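Fumarate lyase (Mesorhizobium sp., PDB 3C8T) is of unsettled function but belongs to the fumarate lyase superfamily, a group of mostly helical enzymes that assemble as tetramers. Local coordinates at residues A434-D437 and N438-G442; E312-T315 and G316-H319; G45-E49 and D50-G54; L114-R117 and D118-L122; G148-L152 and Q153-P157. One frame throughout, in Å; residues are numbered along the deposited sequence.

In the fold
All five contacts are local and follow one another in series along the chain; none nests within or crosses another. Interaction 3 comes first, where the chain turns from helix 23-43 into helix 49-61. Interaction 4 lies within the long helix 104-140, and interaction 5 closes the hairpin that follows it, between strands 145-150 and 153-155. Interaction 2 starts helix 315-344, and interaction 1 ends helix 432-440 near the C terminus. The elongated chain separates them widely: the centres of interactions 3 and 5 are about 70 Å apart, on opposite sides of the chain's centre. Interactions 1, 2 and 5 also touch the second subunit.

Interaction 1: A434-D437 and N438-G442; sequences AMVD and NVLGG
Val436 and Leu440 lie side by side on the last turn of helix 432-440 and point the same way, with Val436 CG1 3.7 Å from Leu440 CD1. The valine sends CG1 to this neighbour because that branch stands opposite its backbone N (chi1 167°). The leucine stem lies against the same turn, its CG 3.4 Å from Val436 O. Branched apolar residues suit this buried stripe one helical turn long.

Four successive i to i+4 backbone bonds hold the turn. Leu440 N gives a nearly straight one to Val436 O at 3.0 Å (171° at the hydrogen), flanked by Asn438 N to Ala434 O and Val439 N to Met435 O. The last of the four runs from Gly441 N to Asp437 O, 2.9 Å. Asp437 O accepts a second bond from a water at 3.0 Å, and that water in turn accepts Gly442 N at 2.8 Å, so Asp437 O takes two bonds, one from the backbone and one from the water, where the chain leaves the helix. Gly441 is the first residue to leave it, with positive phi (49°), and Gly442 follows with positive phi too; glycine adopts such a backbone with little strain.

Further out, Asp437 OD2 makes a salt bridge to Arg142, and Asn438 ND2 bonds to Ser221 O of the second subunit, which suits polar residues on the less buried sides. Leu440 and Val439 pack on Leu168 of helix 160-185, Met435 meets Tyr162 of the same helix, and Leu440 also touches Ala135 of helix 104-140, so the short helix lies against both of these long ones.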
loop_
_atom_site.group_PDB
_atom_site.type_symbol
_atom_site.label_atom_id
_atom_site.label_comp_id
_atom_site.label_asym_id
_atom_site.label_seq_id
_atom_site.Cartn_x
_atom_site.Cartn_y
_atom_site.Cartn_z
ATOM N N ALA A 434 21.517 -12.556 31.121
ATOM C CA ALA A 434 20.451 -12.118 32.021
ATOM C C ALA A 434 19.201 -11.660 31.251
ATOM O O ALA A 434 18.079 -11.868 31.712
ATOM C CB ALA A 434 20.952 -11.024 32.951
ATOM N N MET A 435 19.385 -11.058 30.076
ATOM C CA MET A 435 18.258 -10.594 29.254
ATOM C C MET A 435 17.438 -11.781 28.737
ATOM O O MET A 435 16.193 -11.754 28.731
ATOM C CB MET A 435 18.766 -9.710 28.092
ATOM C CG MET A 435 19.381 -8.378 28.525
ATOM S SD MET A 435 20.042 -7.403 27.155
ATOM C CE MET A 435 20.365 -5.864 28.022
ATOM N N VAL A 436 18.134 -12.838 28.343
ATOM C CA VAL A 436 17.498 -14.078 27.934
ATOM C C VAL A 436 16.632 -14.634 29.060
ATOM O O VAL A 436 15.479 -15.022 28.804
ATOM C CB VAL A 436 18.515 -15.151 27.470
ATOM C CG1 VAL A 436 17.855 -16.546 27.355
ATOM C CG2 VAL A 436 19.159 -14.744 26.150
ATOM N N ASP A 437 17.192 -14.689 30.281
ATOM C CA ASP A 437 16.483 -15.216 31.461
ATOM C C ASP A 437 15.211 -14.417 31.753
ATOM O O ASP A 437 14.165 -14.966 32.078
ATOM C CB ASP A 437 17.399 -15.213 32.686
ATOM C CG ASP A 437 18.602 -16.178 32.543
ATOM O OD1 ASP A 437 18.545 -17.163 31.737
ATOM O OD2 ASP A 437 19.608 -15.929 33.256
ATOM N N ASN A 438 15.315 -13.106 31.617
ATOM C CA ASN A 438 14.194 -12.185 31.771
ATOM C C ASN A 438 13.028 -12.477 30.834
ATOM O O ASN A 438 11.868 -12.552 31.260
ATOM C CB ASN A 438 14.675 -10.765 31.530
ATOM C CG ASN A 438 13.697 -9.743 32.040
ATOM O OD1 ASN A 438 13.595 -9.543 33.257
ATOM N ND2 ASN A 438 12.939 -9.106 31.134
ATOM N N VAL A 439 13.304 -12.642 29.553
ATOM C CA VAL A 439 12.244 -12.961 28.602
ATOM C C VAL A 439 11.653 -14.372 28.862
ATOM O O VAL A 439 10.442 -14.560 28.863
ATOM C CB VAL A 439 12.761 -12.825 27.143
ATOM C CG1 VAL A 439 11.693 -13.252 26.120
ATOM C CG2 VAL A 439 13.202 -11.427 26.901
ATOM N N LEU A 440 12.514 -15.355 29.075
ATOM C CA LEU A 440 12.051 -16.720 29.354
ATOM C C LEU A 440 11.161 -16.772 30.622
ATOM O O LEU A 440 10.154 -17.489 30.644
ATOM C CB LEU A 440 13.229 -17.684 29.454
ATOM C CG LEU A 440 13.954 -17.989 28.127
ATOM C CD1 LEU A 440 15.164 -18.896 28.381
ATOM C CD2 LEU A 440 13.033 -18.688 27.124
ATOM N N GLY A 441 11.520 -15.993 31.640
ATOM C CA GLY A 441 10.718 -15.833 32.846
ATOM C C GLY A 441 10.269 -17.142 33.457
ATOM O O GLY A 441 9.073 -17.306 33.811
ATOM N N GLY A 442 11.199 -18.096 33.543
ATOM C CA GLY A 442 10.896 -19.391 34.143
ATOM C C GLY A 442 10.181 -20.358 33.211
ATOM O O GLY A 442 9.421 -21.227 33.674
HETATM O O HOH W 1 13.922 -17.734 33.145
#

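Interaction 2: E312-T315 and G316-H319; sequences ERAT and GPWH
Ala314 and Pro317 meet closely at the start of helix 315-344: the Ala314 methyl CB is 3.7 Å from Pro317 CD, and the same ring carbon is 3.5 Å from Ala314 O. Ala314 holds the N-cap position, and its small side chain lets the proline ring lie alongside it. Proline suits the first turn of a helix, because the N-H it lacks would have no carbonyl of a preceding turn to bond.

The tight part is the backbone. Ala314 O accepts Trp318 N at 3.1 Å, and Thr315 O accepts His319 N at 2.8 Å, the first two bonds of the helix. Trp318 CB lies 3.2 Å from Ala314 O, and its CG points opposite the backbone N (chi1 177°), carrying the indole out from the turn to meet Trp322 edge-to-face.

The looser part lies toward Arg313, which is partly exposed. Its CD reaches only to 4.3 Å from Trp318 CZ3, an oblique approach by an aliphatic carbon, while its guanidinium is taken up by Gln105 and the carbonyl of Ala193. Pro317 is also partly exposed.

Polar ends here look to other chains. Thr315 OG1 bonds to Asn282 of the third subunit, and His319 ND1 to Glu287 of the third subunit. Ahead of the cap, Glu312 sets the loop against the second subunit through a salt bridge to Lys163 of that chain. This is the N-terminal turn of a long helix set where three chains meet, an arrangement consistent with the fumarate lyase superfamily, whose active sites are built where three subunits come together.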
loop_
_atom_site.group_PDB
_atom_site.type_symbol
_atom_site.label_atom_id
_atom_site.label_comp_id
_atom_site.label_asym_id
_atom_site.label_seq_id
_atom_site.Cartn_x
_atom_site.Cartn_y
_atom_site.Cartn_z
ATOM N N GLU A 312 -25.596 2.338 5.109
ATOM C CA GLU A 312 -26.052 1.225 5.908
ATOM C C GLU A 312 -25.566 -0.098 5.295
ATOM O O GLU A 312 -25.654 -1.161 5.923
ATOM C CB GLU A 312 -27.572 1.289 6.130
ATOM C CG GLU A 312 -28.032 2.386 7.140
ATOM C CD GLU A 312 -27.565 3.819 6.769
ATOM O OE1 GLU A 312 -28.134 4.443 5.822
ATOM O OE2 GLU A 312 -26.613 4.312 7.414
ATOM N N ARG A 313 -24.970 -0.003 4.112
ATOM C CA ARG A 313 -24.338 -1.148 3.399
ATOM C C ARG A 313 -23.799 -0.563 2.117
ATOM O O ARG A 313 -24.510 0.177 1.400
ATOM C CB ARG A 313 -25.354 -2.249 3.034
ATOM C CG ARG A 313 -24.745 -3.620 2.547
ATOM C CD ARG A 313 -25.804 -4.775 2.653
ATOM N NE ARG A 313 -26.286 -4.861 4.038
ATOM C CZ ARG A 313 -27.535 -4.604 4.433
ATOM N NH1 ARG A 313 -28.493 -4.329 3.546
ATOM N NH2 ARG A 313 -27.839 -4.667 5.736
ATOM N N ALA A 314 -22.557 -0.893 1.825
ATOM C CA ALA A 314 -21.944 -0.518 0.553
ATOM C C ALA A 314 -21.215 -1.757 -0.004
ATOM O O ALA A 314 -20.323 -2.322 0.636
ATOM C CB ALA A 314 -21.008 0.658 0.738
ATOM N N THR A 315 -21.636 -2.187 -1.186
ATOM C CA THR A 315 -21.201 -3.461 -1.750
ATOM C C THR A 315 -19.710 -3.438 -2.179
ATOM O O THR A 315 -18.966 -4.390 -1.924
ATOM C CB THR A 315 -22.152 -3.833 -2.877
ATOM O OG1 THR A 315 -22.431 -2.643 -3.645
ATOM C CG2 THR A 315 -23.480 -4.312 -2.274
ATOM N N GLY A 316 -19.262 -2.334 -2.757
ATOM C CA GLY A 316 -17.842 -2.175 -3.121
ATOM C C GLY A 316 -16.906 -2.427 -1.942
ATOM O O GLY A 316 -16.134 -3.400 -1.947
ATOM N N PRO A 317 -16.968 -1.552 -0.896
ATOM C CA PRO A 317 -16.120 -1.765 0.276
ATOM C C PRO A 317 -16.286 -3.171 0.870
ATOM O O PRO A 317 -15.300 -3.770 1.317
ATOM C CB PRO A 317 -16.647 -0.719 1.281
ATOM C CG PRO A 317 -17.158 0.390 0.412
ATOM C CD PRO A 317 -17.811 -0.351 -0.742
ATOM N N TRP A 318 -17.515 -3.669 0.910
ATOM C CA TRP A 318 -17.784 -4.952 1.574
ATOM C C TRP A 318 -17.118 -6.104 0.806
ATOM O O TRP A 318 -16.529 -7.006 1.392
ATOM C CB TRP A 318 -19.297 -5.143 1.751
ATOM C CG TRP A 318 -19.720 -6.458 2.359
ATOM C CD1 TRP A 318 -19.021 -7.220 3.311
ATOM C CD2 TRP A 318 -20.952 -7.153 2.124
ATOM N NE1 TRP A 318 -19.753 -8.338 3.636
ATOM C CE2 TRP A 318 -20.933 -8.330 2.930
ATOM C CE3 TRP A 318 -22.075 -6.888 1.330
ATOM C CZ2 TRP A 318 -21.982 -9.251 2.940
ATOM C CZ3 TRP A 318 -23.137 -7.814 1.335
ATOM C CH2 TRP A 318 -23.079 -8.982 2.140
ATOM N N HIS A 319 -17.164 -6.016 -0.516
ATOM C CA HIS A 319 -16.535 -6.985 -1.397
ATOM C C HIS A 319 -15.038 -7.146 -1.095
ATOM O O HIS A 319 -14.482 -8.233 -1.234
ATOM C CB HIS A 319 -16.718 -6.553 -2.846
ATOM C CG HIS A 319 -16.532 -7.670 -3.820
ATOM N ND1 HIS A 319 -17.569 -8.187 -4.560
ATOM C CD2 HIS A 319 -15.438 -8.407 -4.135
ATOM C CE1 HIS A 319 -17.116 -9.177 -5.312
ATOM N NE2 HIS A 319 -15.826 -9.336 -5.065
#

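Interaction 3: G45-E49 and D50-G54; sequences GIIPE and DAAAG
Pro48 meets Ala51 and Ala52 at a helix N terminus, Pro48 being the N-cap of helix 49-61. Just before it, a Schellman motif with Gly45 as C-prime residue ends helix 23-43, so a few residues close one helix and open the next. The positive phi of Gly45 (67°) is one that glycine takes easily.

Backbone bonds come first. Pro48 O accepts Ala52 N at 3.2 Å, with the donor N in the carbonyl plane, and takes a weak second bond from Ala51 N. Glu49 O then accepts Ala53 N at 3.1 Å, a straight bond of 165°.

The apolar contacts are few and small. In the nearer one, Pro48 CG sits 3.7 Å from the Ala51 methyl CB, and Tyr97 touches both residues. Ile47 CD1 comes to 4.1 Å from Ala52 CB; with chi1 at 63°, its CG1 branch lies between the backbone N and carbonyl carbon and bends toward the helix. Small alanines probably help helix 49-61 to lie near helix 23-43, where Ala52 touches Ala42.

Charge comes last. Glu49 and Asp50 are exposed, and acidic groups at this end probably suit the helix dipole. Asp50 OD1 lies 3.6 Å from Pro48 CB.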
loop_
_atom_site.group_PDB
_atom_site.type_symbol
_atom_site.label_atom_id
_atom_site.label_comp_id
_atom_site.label_asym_id
_atom_site.label_seq_id
_atom_site.Cartn_x
_atom_site.Cartn_y
_atom_site.Cartn_z
ATOM N N GLY A 45 -40.984 -16.505 21.822
ATOM C CA GLY A 45 -42.370 -16.599 21.341
ATOM C C GLY A 45 -42.636 -15.854 20.045
ATOM O O GLY A 45 -43.753 -15.404 19.796
ATOM N N ILE A 46 -41.622 -15.722 19.200
ATOM C CA ILE A 46 -41.782 -14.891 18.007
ATOM C C ILE A 46 -42.227 -15.716 16.817
ATOM O O ILE A 46 -42.948 -15.228 15.937
ATOM C CB ILE A 46 -40.543 -13.996 17.732
ATOM C CG1 ILE A 46 -40.549 -12.841 18.732
ATOM C CG2 ILE A 46 -40.562 -13.433 16.315
ATOM C CD1 ILE A 46 -39.222 -12.206 18.912
ATOM N N ILE A 47 -41.806 -16.971 16.810
ATOM C CA ILE A 47 -42.279 -17.940 15.839
ATOM C C ILE A 47 -42.742 -19.132 16.686
ATOM O O ILE A 47 -42.305 -19.229 17.830
ATOM C CB ILE A 47 -41.178 -18.349 14.813
ATOM C CG1 ILE A 47 -40.000 -19.057 15.503
ATOM C CG2 ILE A 47 -40.697 -17.130 13.978
ATOM C CD1 ILE A 47 -39.219 -19.948 14.554
ATOM N N PRO A 48 -43.665 -19.983 16.168
ATOM C CA PRO A 48 -44.073 -21.241 16.818
ATOM C C PRO A 48 -42.935 -22.183 17.202
ATOM O O PRO A 48 -41.996 -22.377 16.423
ATOM C CB PRO A 48 -44.934 -21.948 15.758
ATOM C CG PRO A 48 -44.931 -21.062 14.541
ATOM C CD PRO A 48 -44.471 -19.716 14.954
ATOM N N GLU A 49 -43.078 -22.806 18.370
ATOM C CA GLU A 49 -42.089 -23.751 18.877
ATOM C C GLU A 49 -41.884 -24.959 17.977
ATOM O O GLU A 49 -40.784 -25.456 17.899
ATOM C CB GLU A 49 -42.448 -24.202 20.299
ATOM C CG GLU A 49 -41.995 -23.238 21.378
ATOM C CD GLU A 49 -42.480 -23.653 22.770
ATOM O OE1 GLU A 49 -43.680 -23.469 23.086
ATOM O OE2 GLU A 49 -41.647 -24.156 23.556
ATOM N N ASP A 50 -42.934 -25.431 17.306
ATOM C CA ASP A 50 -42.799 -26.569 16.371
ATOM C C ASP A 50 -42.174 -26.174 15.045
ATOM O O ASP A 50 -41.604 -26.999 14.329
ATOM C CB ASP A 50 -44.132 -27.278 16.130
ATOM C CG ASP A 50 -45.342 -26.346 16.287
ATOM O OD1 ASP A 50 -45.586 -25.474 15.405
ATOM O OD2 ASP A 50 -46.049 -26.488 17.315
ATOM N N ALA A 51 -42.273 -24.898 14.714
ATOM C CA ALA A 51 -41.607 -24.403 13.532
ATOM C C ALA A 51 -40.089 -24.452 13.754
ATOM O O ALA A 51 -39.351 -24.880 12.874
ATOM C CB ALA A 51 -42.083 -22.993 13.217
ATOM N N ALA A 52 -39.636 -24.032 14.934
ATOM C CA ALA A 52 -38.192 -24.090 15.278
ATOM C C ALA A 52 -37.689 -25.527 15.424
ATOM O O ALA A 52 -36.622 -25.868 14.912
ATOM C CB ALA A 52 -37.869 -23.240 16.551
ATOM N N ALA A 53 -38.483 -26.372 16.095
ATOM C CA ALA A 53 -38.185 -27.802 16.216
ATOM C C ALA A 53 -38.011 -28.424 14.833
ATOM O O ALA A 53 -37.055 -29.154 14.580
ATOM C CB ALA A 53 -39.309 -28.506 16.991
ATOM N N GLY A 54 -38.941 -28.103 13.934
ATOM C CA GLY A 54 -38.935 -28.611 12.559
ATOM C C GLY A 54 -37.696 -28.122 11.832
ATOM O O GLY A 54 -37.020 -28.882 11.163
#

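Interaction 4: L114-R117 and D118-L122; sequences LQIR and DGLAL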
loop_
_atom_site.group_PDB
_atom_site.type_symbol
_atom_site.label_atom_id
_atom_site.label_comp_id
_atom_site.label_asym_id
_atom_site.label_seq_id
_atom_site.Cartn_x
_atom_site.Cartn_y
_atom_site.Cartn_z
ATOM N N LEU A 114 -18.087 -16.725 12.852
ATOM C CA LEU A 114 -17.903 -18.095 13.313
ATOM C C LEU A 114 -16.604 -18.716 12.763
ATOM O O LEU A 114 -15.898 -19.431 13.481
ATOM C CB LEU A 114 -19.119 -18.974 12.938
ATOM C CG LEU A 114 -20.419 -18.565 13.647
ATOM C CD1 LEU A 114 -21.617 -19.246 12.982
ATOM C CD2 LEU A 114 -20.347 -18.879 15.109
ATOM N N GLN A 115 -16.313 -18.469 11.487
ATOM C CA GLN A 115 -15.050 -18.890 10.912
ATOM C C GLN A 115 -13.866 -18.174 11.585
ATOM O O GLN A 115 -12.890 -18.818 11.964
ATOM C CB GLN A 115 -15.081 -18.581 9.432
ATOM C CG GLN A 115 -16.044 -19.476 8.594
ATOM C CD GLN A 115 -16.118 -18.987 7.150
ATOM O OE1 GLN A 115 -16.228 -17.796 6.904
ATOM N NE2 GLN A 115 -16.012 -19.900 6.197
ATOM N N ILE A 116 -13.935 -16.848 11.722
ATOM C CA ILE A 116 -12.905 -16.078 12.465
ATOM C C ILE A 116 -12.599 -16.656 13.875
ATOM O O ILE A 116 -11.435 -16.675 14.297
ATOM C CB ILE A 116 -13.252 -14.551 12.531
ATOM C CG1 ILE A 116 -13.236 -13.927 11.095
ATOM C CG2 ILE A 116 -12.266 -13.783 13.382
ATOM C CD1 ILE A 116 -13.754 -12.473 11.018
ATOM N N ARG A 117 -13.627 -17.113 14.600
ATOM C CA ARG A 117 -13.401 -17.818 15.856
ATOM C C ARG A 117 -12.490 -19.042 15.679
ATOM O O ARG A 117 -11.512 -19.224 16.430
ATOM C CB ARG A 117 -14.718 -18.230 16.509
ATOM C CG ARG A 117 -14.473 -18.832 17.875
ATOM C CD ARG A 117 -15.648 -18.667 18.794
ATOM N NE ARG A 117 -16.812 -19.347 18.254
ATOM C CZ ARG A 117 -18.007 -19.319 18.830
ATOM N NH1 ARG A 117 -18.171 -18.647 19.959
ATOM N NH2 ARG A 117 -19.023 -19.943 18.266
ATOM N N ASP A 118 -12.820 -19.900 14.707
ATOM C CA ASP A 118 -11.931 -21.026 14.375
ATOM C C ASP A 118 -10.567 -20.553 13.827
ATOM O O ASP A 118 -9.551 -21.104 14.181
ATOM C CB ASP A 118 -12.589 -21.987 13.368
ATOM C CG ASP A 118 -13.892 -22.625 13.902
ATOM O OD1 ASP A 118 -14.209 -22.461 15.112
ATOM O OD2 ASP A 118 -14.604 -23.290 13.095
ATOM N N GLY A 119 -10.570 -19.559 12.930
ATOM C CA GLY A 119 -9.320 -18.978 12.402
ATOM C C GLY A 119 -8.389 -18.477 13.514
ATOM O O GLY A 119 -7.189 -18.699 13.480
ATOM N N LEU A 120 -8.946 -17.791 14.495
ATOM C CA LEU A 120 -8.148 -17.243 15.566
ATOM C C LEU A 120 -7.618 -18.342 16.512
ATOM O O LEU A 120 -6.544 -18.171 17.088
ATOM C CB LEU A 120 -8.931 -16.166 16.350
ATOM C CG LEU A 120 -8.993 -14.763 15.725
ATOM C CD1 LEU A 120 -9.882 -13.909 16.606
ATOM C CD2 LEU A 120 -7.607 -14.125 15.606
ATOM N N ALA A 121 -8.346 -19.448 16.660
ATOM C CA ALA A 121 -7.841 -20.558 17.499
ATOM C C ALA A 121 -6.654 -21.231 16.835
ATOM O O ALA A 121 -5.690 -21.621 17.515
ATOM C CB ALA A 121 -8.957 -21.601 17.856
ATOM N N LEU A 122 -6.705 -21.334 15.511
ATOM C CA LEU A 122 -5.597 -21.895 14.759
ATOM C C LEU A 122 -4.384 -20.940 14.744
ATOM O O LEU A 122 -3.239 -21.376 14.910
ATOM C CB LEU A 122 -6.057 -22.271 13.338
ATOM C CG LEU A 122 -4.976 -22.754 12.373
ATOM C CD1 LEU A 122 -4.137 -23.940 12.997
ATOM C CD2 LEU A 122 -5.648 -23.175 11.041
HETATM O O HOH W 2 -16.679 -21.126 15.368
#
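Ile116 and Leu120 make a one-turn contact within helix 104-140, a largely buried part of that long helix. Their side chains run side by side and point the same way, with Ile116 CG2 4.0 Å from Leu120 CD1. The isoleucine turns this methyl branch to its partner by placing it opposite the backbone N. Large apolar residues fit this buried face.

Beneath them runs the i to i+4 bonding of the helix. Gly119 N reaches Gln115 O at 2.6 Å, nearly in line with the carbonyl bond, and Leu120 N reaches Ile116 O at 2.7 Å from a more tilted direction. Ala121 N bonds to Arg117 O in the same way.

Long helices packed along one another form the central body of proteins in the fumarate lyase superfamily, and helix 160-185, which Leu120 touches through Ser182 and Val185, is such a neighbour here. Leu114 is turned instead to the N-terminal helices, packing on Arg29, Glu32 and Thr33 of helix 23-43.

On the polar face the pattern changes. The bond from Asp118 N to Leu114 O is weak at 3.3 Å, and a water donates to the same carbonyl at 2.7 Å. That water also donates to Asp118 OD1 at 2.8 Å and lies at the edge of the Arg117 guanidinium, in its plane, accepting a weak bond from NE. Arg117 NE and Asp118 OD1 are themselves 5.1 Å apart, so the water joins two opposite charges that do not meet directly. The arginine chain bends at chi3 (62°), and its NH2 bonds to Leu215 O; Asp118 OD2 makes a salt bridge to Arg29.

Interaction 5: G148-L152 and Q153-P157; sequences GRTHL and QHALP
Arg149 and His154 lie side by side on one face of a beta hairpin, pointing the same way, with guanidinium and imidazole planes 67° apart. Arg149 NH2 and His154 NE2, 4.1 Å apart and not bonded to each other, share OE2 of Glu259 of the fourth subunit as a partner, which probably helps to hold them this near. Arg149 NH2 also salt-bridges Glu262.

At the turn, His151 and Gln153 set ring and amide planes 87° apart. The amide stands at the ring's edge, with Gln153 OE1 3.7 Å from His151 CE1, while Thr150 OG1 lies over one face. A water ties Gln153 NE2 (2.9 Å) to His151 O (2.8 Å). His151 ND1 is buried without a partner.

Thr150 CG2 rests 3.5 Å from Ala155 CB, a small methyl suited to so close a fit. Thr150 and Gln153 form a hydrogen-bonded pair, Thr150 N to Gln153 O at 3.0 Å and Gln153 N to Thr150 O at 2.9 Å, around a type I' turn with positive phi at His151 and Leu152.

Strand 145-150 lies between 153-155 and 157-159 in an antiparallel sheet; the chain turns a corner at Leu156 between these outer strands, and helix 160-185 follows the second.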
loop_
_atom_site.group_PDB
_atom_site.type_symbol
_atom_site.label_atom_id
_atom_site.label_comp_id
_atom_site.label_asym_id
_atom_site.label_seq_id
_atom_site.Cartn_x
_atom_site.Cartn_y
_atom_site.Cartn_z
ATOM N N GLY A 148 27.229 -9.539 17.133
ATOM C CA GLY A 148 26.145 -8.585 16.940
ATOM C C GLY A 148 26.370 -7.783 15.661
ATOM O O GLY A 148 27.512 -7.426 15.350
ATOM N N ARG A 149 25.303 -7.507 14.905
ATOM C CA ARG A 149 25.440 -6.722 13.673
ATOM C C ARG A 149 24.512 -5.495 13.606
ATOM O O ARG A 149 23.299 -5.585 13.861
ATOM C CB ARG A 149 25.236 -7.619 12.438
ATOM C CG ARG A 149 26.251 -8.750 12.328
ATOM C CD ARG A 149 25.892 -9.752 11.291
ATOM N NE ARG A 149 26.956 -10.751 11.102
ATOM C CZ ARG A 149 26.913 -12.021 11.546
ATOM N NH1 ARG A 149 25.850 -12.482 12.217
ATOM N NH2 ARG A 149 27.957 -12.830 11.335
ATOM N N THR A 150 25.099 -4.354 13.272
ATOM C CA THR A 150 24.343 -3.133 13.069
ATOM C C THR A 150 24.694 -2.754 11.641
ATOM O O THR A 150 25.863 -2.844 11.252
ATOM C CB THR A 150 24.713 -2.035 14.076
ATOM O OG1 THR A 150 26.076 -1.670 13.887
ATOM C CG2 THR A 150 24.523 -2.555 15.530
ATOM N N HIS A 151 23.663 -2.439 10.858
ATOM C CA HIS A 151 23.766 -2.305 9.412
ATOM C C HIS A 151 24.683 -3.326 8.746
ATOM O O HIS A 151 25.517 -2.978 7.882
ATOM C CB HIS A 151 24.094 -0.870 8.982
ATOM C CG HIS A 151 25.290 -0.260 9.662
ATOM N ND1 HIS A 151 26.591 -0.495 9.242
ATOM C CD2 HIS A 151 25.376 0.662 10.657
ATOM C CE1 HIS A 151 27.426 0.205 9.995
ATOM N NE2 HIS A 151 26.714 0.921 10.856
ATOM N N LEU A 152 24.487 -4.589 9.152
ATOM C CA LEU A 152 25.121 -5.771 8.570
ATOM C C LEU A 152 26.613 -5.905 8.894
ATOM O O LEU A 152 27.291 -6.795 8.369
ATOM C CB LEU A 152 24.856 -5.905 7.054
ATOM C CG LEU A 152 23.394 -5.815 6.592
ATOM C CD1 LEU A 152 23.366 -5.462 5.095
ATOM C CD2 LEU A 152 22.642 -7.149 6.862
ATOM N N GLN A 153 27.081 -5.060 9.804
ATOM C CA GLN A 153 28.501 -5.026 10.154
ATOM C C GLN A 153 28.752 -5.295 11.637
ATOM O O GLN A 153 27.906 -4.997 12.476
ATOM C CB GLN A 153 29.100 -3.672 9.737
ATOM C CG GLN A 153 29.290 -3.596 8.223
ATOM C CD GLN A 153 29.576 -2.209 7.742
ATOM O OE1 GLN A 153 30.337 -1.470 8.368
ATOM N NE2 GLN A 153 28.955 -1.826 6.616
ATOM N N HIS A 154 29.927 -5.850 11.947
ATOM C CA HIS A 154 30.209 -6.312 13.290
ATOM C C HIS A 154 30.104 -5.131 14.258
ATOM O O HIS A 154 30.644 -4.044 14.001
ATOM C CB HIS A 154 31.577 -7.011 13.328
ATOM C CG HIS A 154 31.566 -8.399 12.738
ATOM N ND1 HIS A 154 32.591 -9.308 12.929
ATOM C CD2 HIS A 154 30.664 -9.025 11.947
ATOM C CE1 HIS A 154 32.323 -10.432 12.277
ATOM N NE2 HIS A 154 31.170 -10.273 11.650
ATOM N N ALA A 155 29.335 -5.318 15.328
ATOM C CA ALA A 155 29.149 -4.243 16.313
ATOM C C ALA A 155 29.812 -4.622 17.651
ATOM O O ALA A 155 30.940 -4.194 17.903
ATOM C CB ALA A 155 27.655 -3.898 16.471
ATOM N N LEU A 156 29.143 -5.431 18.479
ATOM C CA LEU A 156 29.751 -6.015 19.670
ATOM C C LEU A 156 29.338 -7.474 19.719
ATOM O O LEU A 156 28.436 -7.882 18.972
ATOM C CB LEU A 156 29.290 -5.313 20.953
ATOM C CG LEU A 156 29.685 -3.862 21.277
ATOM C CD1 LEU A 156 29.040 -3.422 22.561
ATOM C CD2 LEU A 156 31.223 -3.635 21.370
ATOM N N PRO A 157 29.979 -8.282 20.596
ATOM C CA PRO A 157 29.482 -9.643 20.749
ATOM C C PRO A 157 28.032 -9.735 21.284
ATOM O O PRO A 157 27.653 -8.957 22.162
ATOM C CB PRO A 157 30.463 -10.250 21.759
ATOM C CG PRO A 157 31.671 -9.401 21.668
ATOM C CD PRO A 157 31.172 -8.046 21.423
HETATM O O HOH W 3 26.535 -2.781 5.264
#